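Hypothetical protein yfcE (Escherichia coli, PDB 1SU1) belongs to the calcineurin-like phosphoesterase superfamily and binds a pair of zinc ions. Local coordinates at residues A[86-91]-A[107-112]; A[115-118]-A[123-126]. One frame throughout, in Å; residues are numbered along the deposited sequence.

Interaction 1 of 2, residues A[86-91]-A[107-112]; sequences EVAHKV and LHFPIT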
ATOM      1  N   GLU A  86       8.124 -16.581 -20.805  1.00 25.33           N
ATOM      2  CA  GLU A  86       7.731 -17.452 -21.913  1.00 25.77           C
ATOM      3  C   GLU A  86       6.385 -18.109 -21.608  1.00 24.13           C
ATOM      4  O   GLU A  86       5.654 -18.498 -22.520  1.00 25.82           O
ATOM      5  CB  GLU A  86       8.807 -18.521 -22.174  1.00 28.82           C
ATOM      6  CG  GLU A  86      10.049 -17.977 -22.893  1.00 33.17           C
ATOM      7  CD  GLU A  86      11.243 -18.938 -22.874  1.00 42.03           C
ATOM      8  OE1 GLU A  86      12.322 -18.546 -23.372  1.00 42.97           O
ATOM      9  OE2 GLU A  86      11.114 -20.075 -22.364  1.00 42.46           O
ATOM     10  N   VAL A  87       6.042 -18.209 -20.328  1.00 21.64           N
ATOM     11  CA  VAL A  87       4.777 -18.829 -19.950  1.00 24.36           C
ATOM     12  C   VAL A  87       3.856 -17.874 -19.149  1.00 23.56           C
ATOM     13  O   VAL A  87       2.953 -18.307 -18.426  1.00 20.34           O
ATOM     14  CB  VAL A  87       5.056 -20.147 -19.152  1.00 26.30           C
ATOM     15  CG1 VAL A  87       5.550 -19.836 -17.747  1.00 27.93           C
ATOM     16  CG2 VAL A  87       3.820 -21.018 -19.133  1.00 33.80           C
ATOM     17  N   ALA A  88       4.085 -16.570 -19.311  1.00 24.03           N
ATOM     18  CA  ALA A  88       3.318 -15.534 -18.612  1.00 23.04           C
ATOM     19  C   ALA A  88       1.804 -15.757 -18.599  1.00 23.11           C
ATOM     20  O   ALA A  88       1.163 -15.643 -17.554  1.00 21.62           O
ATOM     21  CB  ALA A  88       3.635 -14.155 -19.215  1.00 21.21           C
ATOM     22  N   HIS A  89       1.239 -16.085 -19.755  1.00 24.96           N
ATOM     23  CA  HIS A  89      -0.198 -16.305 -19.873  1.00 28.93           C
ATOM     24  C   HIS A  89      -0.770 -17.441 -19.024  1.00 28.90           C
ATOM     25  O   HIS A  89      -1.988 -17.633 -18.980  1.00 29.73           O
ATOM     26  CB  HIS A  89      -0.569 -16.529 -21.342  1.00 37.37           C
ATOM     27  CG  HIS A  89       0.143 -17.683 -21.980  1.00 48.71           C
ATOM     28  ND1 HIS A  89       1.519 -17.760 -22.052  1.00 51.05           N
ATOM     29  CD2 HIS A  89      -0.328 -18.804 -22.574  1.00 51.47           C
ATOM     30  CE1 HIS A  89       1.863 -18.881 -22.662  1.00 52.98           C
ATOM     31  NE2 HIS A  89       0.761 -19.532 -22.990  1.00 54.36           N
ATOM     32  N   LYS A  90       0.084 -18.190 -18.336  1.00 26.94           N
ATOM     33  CA  LYS A  90      -0.417 -19.284 -17.512  1.00 27.20           C
ATOM     34  C   LYS A  90      -0.003 -19.197 -16.051  1.00 23.49           C
ATOM     35  O   LYS A  90      -0.155 -20.160 -15.297  1.00 22.28           O
ATOM     36  CB  LYS A  90       0.014 -20.631 -18.099  1.00 31.71           C
ATOM     37  CG  LYS A  90      -0.711 -20.970 -19.396  1.00 38.25           C
ATOM     38  CD  LYS A  90      -0.331 -22.330 -19.920  1.00 40.41           C
ATOM     39  CE  LYS A  90      -1.219 -22.723 -21.087  1.00 46.98           C
ATOM     40  NZ  LYS A  90      -0.804 -24.022 -21.693  1.00 50.55           N
ATOM     41  N   VAL A  91       0.513 -18.042 -15.651  1.00 19.28           N
ATOM     42  CA  VAL A  91       0.936 -17.852 -14.270  1.00 20.29           C
ATOM     43  C   VAL A  91      -0.091 -17.095 -13.422  1.00 21.99           C
ATOM     44  O   VAL A  91      -0.721 -16.142 -13.888  1.00 20.13           O
ATOM     45  CB  VAL A  91       2.268 -17.073 -14.191  1.00 19.54           C
ATOM     46  CG1 VAL A  91       2.650 -16.837 -12.728  1.00 16.99           C
ATOM     47  CG2 VAL A  91       3.376 -17.850 -14.898  1.00 19.19           C
ATOM     48  N   LEU A 107       8.590  -8.678 -15.132  1.00 21.70           N
ATOM     49  CA  LEU A 107       7.728  -9.835 -15.356  1.00 20.53           C
ATOM     50  C   LEU A 107       6.407  -9.474 -16.037  1.00 23.82           C
ATOM     51  O   LEU A 107       5.758  -8.487 -15.681  1.00 24.47           O
ATOM     52  CB  LEU A 107       7.477 -10.541 -14.019  1.00 17.83           C
ATOM     53  CG  LEU A 107       8.770 -10.971 -13.312  1.00 18.09           C
ATOM     54  CD1 LEU A 107       8.472 -11.387 -11.869  1.00 14.18           C
ATOM     55  CD2 LEU A 107       9.403 -12.137 -14.085  1.00 17.61           C
ATOM     56  N   HIS A 108       6.007 -10.289 -17.013  1.00 21.36           N
ATOM     57  CA  HIS A 108       4.794 -10.038 -17.780  1.00 20.57           C
ATOM     58  C   HIS A 108       3.494 -10.643 -17.275  1.00 21.34           C
ATOM     59  O   HIS A 108       2.572 -10.887 -18.054  1.00 20.58           O
ATOM     60  CB  HIS A 108       5.015 -10.445 -19.233  1.00 21.37           C
ATOM     61  CG  HIS A 108       6.119  -9.686 -19.899  1.00 23.04           C
ATOM     62  ND1 HIS A 108       6.537  -9.953 -21.182  1.00 26.04           N
ATOM     63  CD2 HIS A 108       6.888  -8.665 -19.454  1.00 23.84           C
ATOM     64  CE1 HIS A 108       7.521  -9.129 -21.503  1.00 25.35           C
ATOM     65  NE2 HIS A 108       7.753  -8.338 -20.471  1.00 26.57           N
ATOM     66  N   PHE A 109       3.426 -10.895 -15.976  1.00 22.55           N
ATOM     67  CA  PHE A 109       2.214 -11.411 -15.361  1.00 23.05           C
ATOM     68  C   PHE A 109       2.081 -10.661 -14.027  1.00 23.53           C
ATOM     69  O   PHE A 109       3.081 -10.226 -13.450  1.00 22.30           O
ATOM     70  CB  PHE A 109       2.286 -12.939 -15.148  1.00 24.05           C
ATOM     71  CG  PHE A 109       3.524 -13.409 -14.434  1.00 23.28           C
ATOM     72  CD1 PHE A 109       4.695 -13.675 -15.137  1.00 19.78           C
ATOM     73  CD2 PHE A 109       3.523 -13.568 -13.056  1.00 21.29           C
ATOM     74  CE1 PHE A 109       5.837 -14.110 -14.479  1.00 18.45           C
ATOM     75  CE2 PHE A 109       4.667 -14.003 -12.387  1.00 22.40           C
ATOM     76  CZ  PHE A 109       5.824 -14.267 -13.101  1.00 21.19           C
ATOM     77  N   PRO A 110       0.844 -10.483 -13.533  1.00 24.44           N
ATOM     78  CA  PRO A 110       0.559  -9.776 -12.271  1.00 22.74           C
ATOM     79  C   PRO A 110       1.139 -10.439 -11.024  1.00 21.09           C
ATOM     80  O   PRO A 110       0.805 -11.580 -10.718  1.00 23.12           O
ATOM     81  CB  PRO A 110      -0.974  -9.753 -12.213  1.00 21.00           C
ATOM     82  CG  PRO A 110      -1.397  -9.950 -13.646  1.00 27.32           C
ATOM     83  CD  PRO A 110      -0.402 -10.944 -14.171  1.00 23.92           C
ATOM     84  N   ILE A 111       1.981  -9.722 -10.291  1.00 20.09           N
ATOM     85  CA  ILE A 111       2.567 -10.274  -9.069  1.00 22.00           C
ATOM     86  C   ILE A 111       2.310  -9.433  -7.801  1.00 23.02           C
ATOM     87  O   ILE A 111       2.803  -9.779  -6.724  1.00 22.46           O
ATOM     88  CB  ILE A 111       4.099 -10.429  -9.205  1.00 24.08           C
ATOM     89  CG1 ILE A 111       4.732  -9.062  -9.481  1.00 21.97           C
ATOM     90  CG2 ILE A 111       4.431 -11.395 -10.348  1.00 19.00           C
ATOM     91  CD1 ILE A 111       6.194  -8.985  -9.129  1.00 22.09           C
ATOM     92  N   THR A 112       1.548  -8.345  -7.918  1.00 20.64           N
ATOM     93  CA  THR A 112       1.292  -7.474  -6.764  1.00 20.88           C
ATOM     94  C   THR A 112       0.174  -7.871  -5.795  1.00 20.14           C
ATOM     95  O   THR A 112       0.182  -7.441  -4.641  1.00 22.06           O
ATOM     96  CB  THR A 112       1.054  -6.001  -7.208  1.00 18.30           C
ATOM     97  OG1 THR A 112      -0.010  -5.941  -8.165  1.00 16.54           O
ATOM     98  CG2 THR A 112       2.325  -5.425  -7.834  1.00 16.73           C
TER
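Phe109 lays a face of its ring against Val91 and sets its CB and CD1 beside Ala88, and these three residues account for most of the 198 Å² buried between the segments. One methyl sits over a face of the ring: CG1 of Val91 stands 3.8 Å from the ring centroid of Phe109 and 28° off the normal, a CH-pi contact displaced toward the CD2-CE2 side. The nearest pair is Val91 CG1 to Phe109 CD2, at 3.4 Å. In Phe109 chi1 is 51°, which sets CG between the backbone N and the carbonyl carbon and swings the ring across to the valine; in Val91 CG1 lies anti to N (chi1 177°) and is the branch that reaches the ring. The contact joins two connections of the alpha/beta part of the calcineurin-like phosphoesterase fold: one runs from helix 77-85 into strand 91-93 of a mixed sheet, the other leaves helix 101-106 toward strand 115-119. On the first, Ala88 belongs to a short 3-10 turn, where Ala88 O accepts Val91 N at 3.1 Å. CB of Ala88 packs against Phe109 CD1 at 4.2 Å and also approaches the preceding peptide, 3.6 Å from His108 O. No hydrogen bond passes between the segments, but His108 N is bound by Asn85 OD1 at the end of the helix before the turn, and Gln104 grips the backbone of both Phe109 and Ile111.

Interaction 2 of 2, residues A[115-118]-A[123-126]; sequences WQQV and QRLF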
ATOM      1  N   TRP A 115      -3.078 -11.760  -2.074  1.00 15.75           N
ATOM      2  CA  TRP A 115      -3.739 -13.054  -1.961  1.00 16.22           C
ATOM      3  C   TRP A 115      -4.701 -13.239  -3.125  1.00 17.00           C
ATOM      4  O   TRP A 115      -5.057 -12.271  -3.797  1.00 17.74           O
ATOM      5  CB  TRP A 115      -4.490 -13.190  -0.623  1.00 17.55           C
ATOM      6  CG  TRP A 115      -5.270 -11.968  -0.208  1.00 24.01           C
ATOM      7  CD1 TRP A 115      -6.447 -11.505  -0.748  1.00 21.43           C
ATOM      8  CD2 TRP A 115      -4.874 -11.001   0.774  1.00 21.64           C
ATOM      9  NE1 TRP A 115      -6.800 -10.312  -0.164  1.00 20.20           N
ATOM     10  CE2 TRP A 115      -5.858  -9.979   0.775  1.00 21.67           C
ATOM     11  CE3 TRP A 115      -3.790 -10.905   1.661  1.00 18.58           C
ATOM     12  CZ2 TRP A 115      -5.775  -8.857   1.614  1.00 15.72           C
ATOM     13  CZ3 TRP A 115      -3.708  -9.791   2.501  1.00 23.65           C
ATOM     14  CH2 TRP A 115      -4.704  -8.783   2.473  1.00 18.39           C
ATOM     15  N   GLN A 116      -5.077 -14.488  -3.388  1.00 15.84           N
ATOM     16  CA  GLN A 116      -6.014 -14.828  -4.455  1.00 14.04           C
ATOM     17  C   GLN A 116      -6.683 -16.136  -4.040  1.00 14.59           C
ATOM     18  O   GLN A 116      -6.293 -16.737  -3.034  1.00 14.08           O
ATOM     19  CB  GLN A 116      -5.305 -14.941  -5.814  1.00 16.12           C
ATOM     20  CG  GLN A 116      -4.621 -13.637  -6.235  1.00 14.91           C
ATOM     21  CD  GLN A 116      -4.327 -13.529  -7.723  1.00 17.44           C
ATOM     22  OE1 GLN A 116      -5.238 -13.492  -8.548  1.00 21.45           O
ATOM     23  NE2 GLN A 116      -3.045 -13.465  -8.071  1.00 21.65           N
ATOM     24  N   GLN A 117      -7.689 -16.576  -4.787  1.00 16.82           N
ATOM     25  CA  GLN A 117      -8.424 -17.779  -4.394  1.00 18.75           C
ATOM     26  C   GLN A 117      -8.669 -18.833  -5.466  1.00 17.47           C
ATOM     27  O   GLN A 117      -8.732 -18.536  -6.661  1.00 16.17           O
ATOM     28  CB  GLN A 117      -9.815 -17.391  -3.875  1.00 22.13           C
ATOM     29  CG  GLN A 117      -9.870 -16.146  -3.029  1.00 27.90           C
ATOM     30  CD  GLN A 117      -9.438 -16.400  -1.621  1.00 29.91           C
ATOM     31  OE1 GLN A 117      -9.905 -17.341  -0.981  1.00 32.15           O
ATOM     32  NE2 GLN A 117      -8.548 -15.555  -1.114  1.00 34.91           N
ATOM     33  N   VAL A 118      -8.878 -20.059  -4.995  1.00 17.73           N
ATOM     34  CA  VAL A 118      -9.209 -21.178  -5.857  1.00 18.43           C
ATOM     35  C   VAL A 118     -10.431 -21.806  -5.211  1.00 17.34           C
ATOM     36  O   VAL A 118     -10.414 -22.107  -4.020  1.00 18.97           O
ATOM     37  CB  VAL A 118      -8.091 -22.246  -5.908  1.00 19.95           C
ATOM     38  CG1 VAL A 118      -8.538 -23.398  -6.803  1.00 17.92           C
ATOM     39  CG2 VAL A 118      -6.795 -21.633  -6.427  1.00 14.53           C
ATOM     40  N   GLN A 123     -14.831 -26.622  -1.087  1.00 41.30           N
ATOM     41  CA  GLN A 123     -13.662 -26.122  -0.377  1.00 36.22           C
ATOM     42  C   GLN A 123     -13.022 -24.923  -1.029  1.00 30.38           C
ATOM     43  O   GLN A 123     -13.153 -24.704  -2.230  1.00 26.87           O
ATOM     44  CB  GLN A 123     -12.604 -27.210  -0.255  1.00 38.57           C
ATOM     45  CG  GLN A 123     -12.955 -28.332   0.664  1.00 45.04           C
ATOM     46  CD  GLN A 123     -11.997 -29.480   0.488  1.00 44.09           C
ATOM     47  OE1 GLN A 123     -12.073 -30.218  -0.490  1.00 47.39           O
ATOM     48  NE2 GLN A 123     -11.070 -29.624   1.421  1.00 46.40           N
ATOM     49  N   ARG A 124     -12.268 -24.194  -0.221  1.00 27.31           N
ATOM     50  CA  ARG A 124     -11.603 -22.988  -0.657  1.00 25.71           C
ATOM     51  C   ARG A 124     -10.092 -23.001  -0.375  1.00 24.45           C
ATOM     52  O   ARG A 124      -9.665 -23.350   0.726  1.00 23.56           O
ATOM     53  CB  ARG A 124     -12.286 -21.835   0.064  1.00 28.66           C
ATOM     54  CG  ARG A 124     -11.658 -20.491  -0.058  1.00 27.05           C
ATOM     55  CD  ARG A 124     -12.633 -19.493   0.528  1.00 30.15           C
ATOM     56  NE  ARG A 124     -12.049 -18.174   0.633  1.00 28.28           N
ATOM     57  CZ  ARG A 124     -11.970 -17.496   1.764  1.00 27.57           C
ATOM     58  NH1 ARG A 124     -12.444 -18.017   2.883  1.00 29.17           N
ATOM     59  NH2 ARG A 124     -11.401 -16.308   1.773  1.00 30.94           N
ATOM     60  N   LEU A 125      -9.290 -22.633  -1.375  1.00 22.98           N
ATOM     61  CA  LEU A 125      -7.836 -22.560  -1.202  1.00 22.53           C
ATOM     62  C   LEU A 125      -7.437 -21.089  -1.127  1.00 19.85           C
ATOM     63  O   LEU A 125      -7.673 -20.337  -2.066  1.00 16.70           O
ATOM     64  CB  LEU A 125      -7.089 -23.203  -2.385  1.00 25.12           C
ATOM     65  CG  LEU A 125      -7.295 -24.674  -2.774  1.00 26.29           C
ATOM     66  CD1 LEU A 125      -6.206 -25.068  -3.775  1.00 29.80           C
ATOM     67  CD2 LEU A 125      -7.216 -25.558  -1.564  1.00 23.00           C
ATOM     68  N   PHE A 126      -6.820 -20.692  -0.019  1.00 19.86           N
ATOM     69  CA  PHE A 126      -6.379 -19.318   0.173  1.00 18.31           C
ATOM     70  C   PHE A 126      -4.878 -19.201  -0.116  1.00 15.98           C
ATOM     71  O   PHE A 126      -4.060 -19.613   0.699  1.00 13.79           O
ATOM     72  CB  PHE A 126      -6.672 -18.878   1.622  1.00 21.21           C
ATOM     73  CG  PHE A 126      -6.476 -17.396   1.869  1.00 22.59           C
ATOM     74  CD1 PHE A 126      -7.545 -16.505   1.757  1.00 26.65           C
ATOM     75  CD2 PHE A 126      -5.226 -16.895   2.212  1.00 24.27           C
ATOM     76  CE1 PHE A 126      -7.371 -15.143   1.981  1.00 25.82           C
ATOM     77  CE2 PHE A 126      -5.038 -15.526   2.441  1.00 28.42           C
ATOM     78  CZ  PHE A 126      -6.113 -14.650   2.326  1.00 28.04           C
TER
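Strands 115-118 and 124-126 run antiparallel, their short axes 5.0 Å apart at closest approach and 159° between directions, with Val118 and Leu125 as a hydrogen-bonded pair and Gln117 and Phe126 as a non-hydrogen-bonded one. This is a beta hairpin at the margin, within the subunit, of a mixed sheet; strand 124-128 pairs in parallel with strand 146-148 on its inner side, while Gln117 and Val118 pair in parallel with a strand of the second subunit, so the sheet runs on across the interface. Both amides of the Val118-Leu125 pair are used: Leu125 N meets Val118 O at 2.9 Å in a nearly straight bond, and Val118 N reaches Leu125 O at 3.2 Å. On that face the two side chains lie alongside each other, CB of Val118 3.8 Å from CB of Leu125, with the leucine's CD1 leaning on the valine.

The face with Gln117 and Phe126 is more varied. Trp115 and Phe126 point the same way, and CB of the tryptophan rests 3.7 Å from Phe126 CZ, the rings inclined at 32°. Gln117, bent at chi2 (-80°), carries its amide past the phenylalanine, NE2 lying 3.2 Å from Phe126 CD1; this NE2 is hydrogen-bonded to Gln116 OE1 of the second subunit. The oxygen of the same amide is held by Arg124, whose chain extends from CG to NE to reach it: Arg124 NE donates to Gln117 OE1 at 2.8 Å from above the carbonyl plane, and NH2 adds a weak bond to the same oxygen.

In the fold
Interactions 1 and 2 follow one another along the chain, with centres about 19 Å apart; the segments 107-112 and 115-118 are separated by two residues. Interaction 1 packs the turn leading into strand 91-93, outermost in its sheet within this chain, against the connection that follows helix 101-106, whereas interaction 2 forms the hairpin that is marginal, within the subunit, in the other sheet. The second subunit brings them together: its Trp115 packs on Pro110 and Thr112 of this chain, and Trp115 of this chain packs on its Thr112. Arg124 likewise packs on His89 of the second subunit. Neither contact supplies a zinc ligand; the Trp115 side chain is about 14 Å from a bound zinc ion.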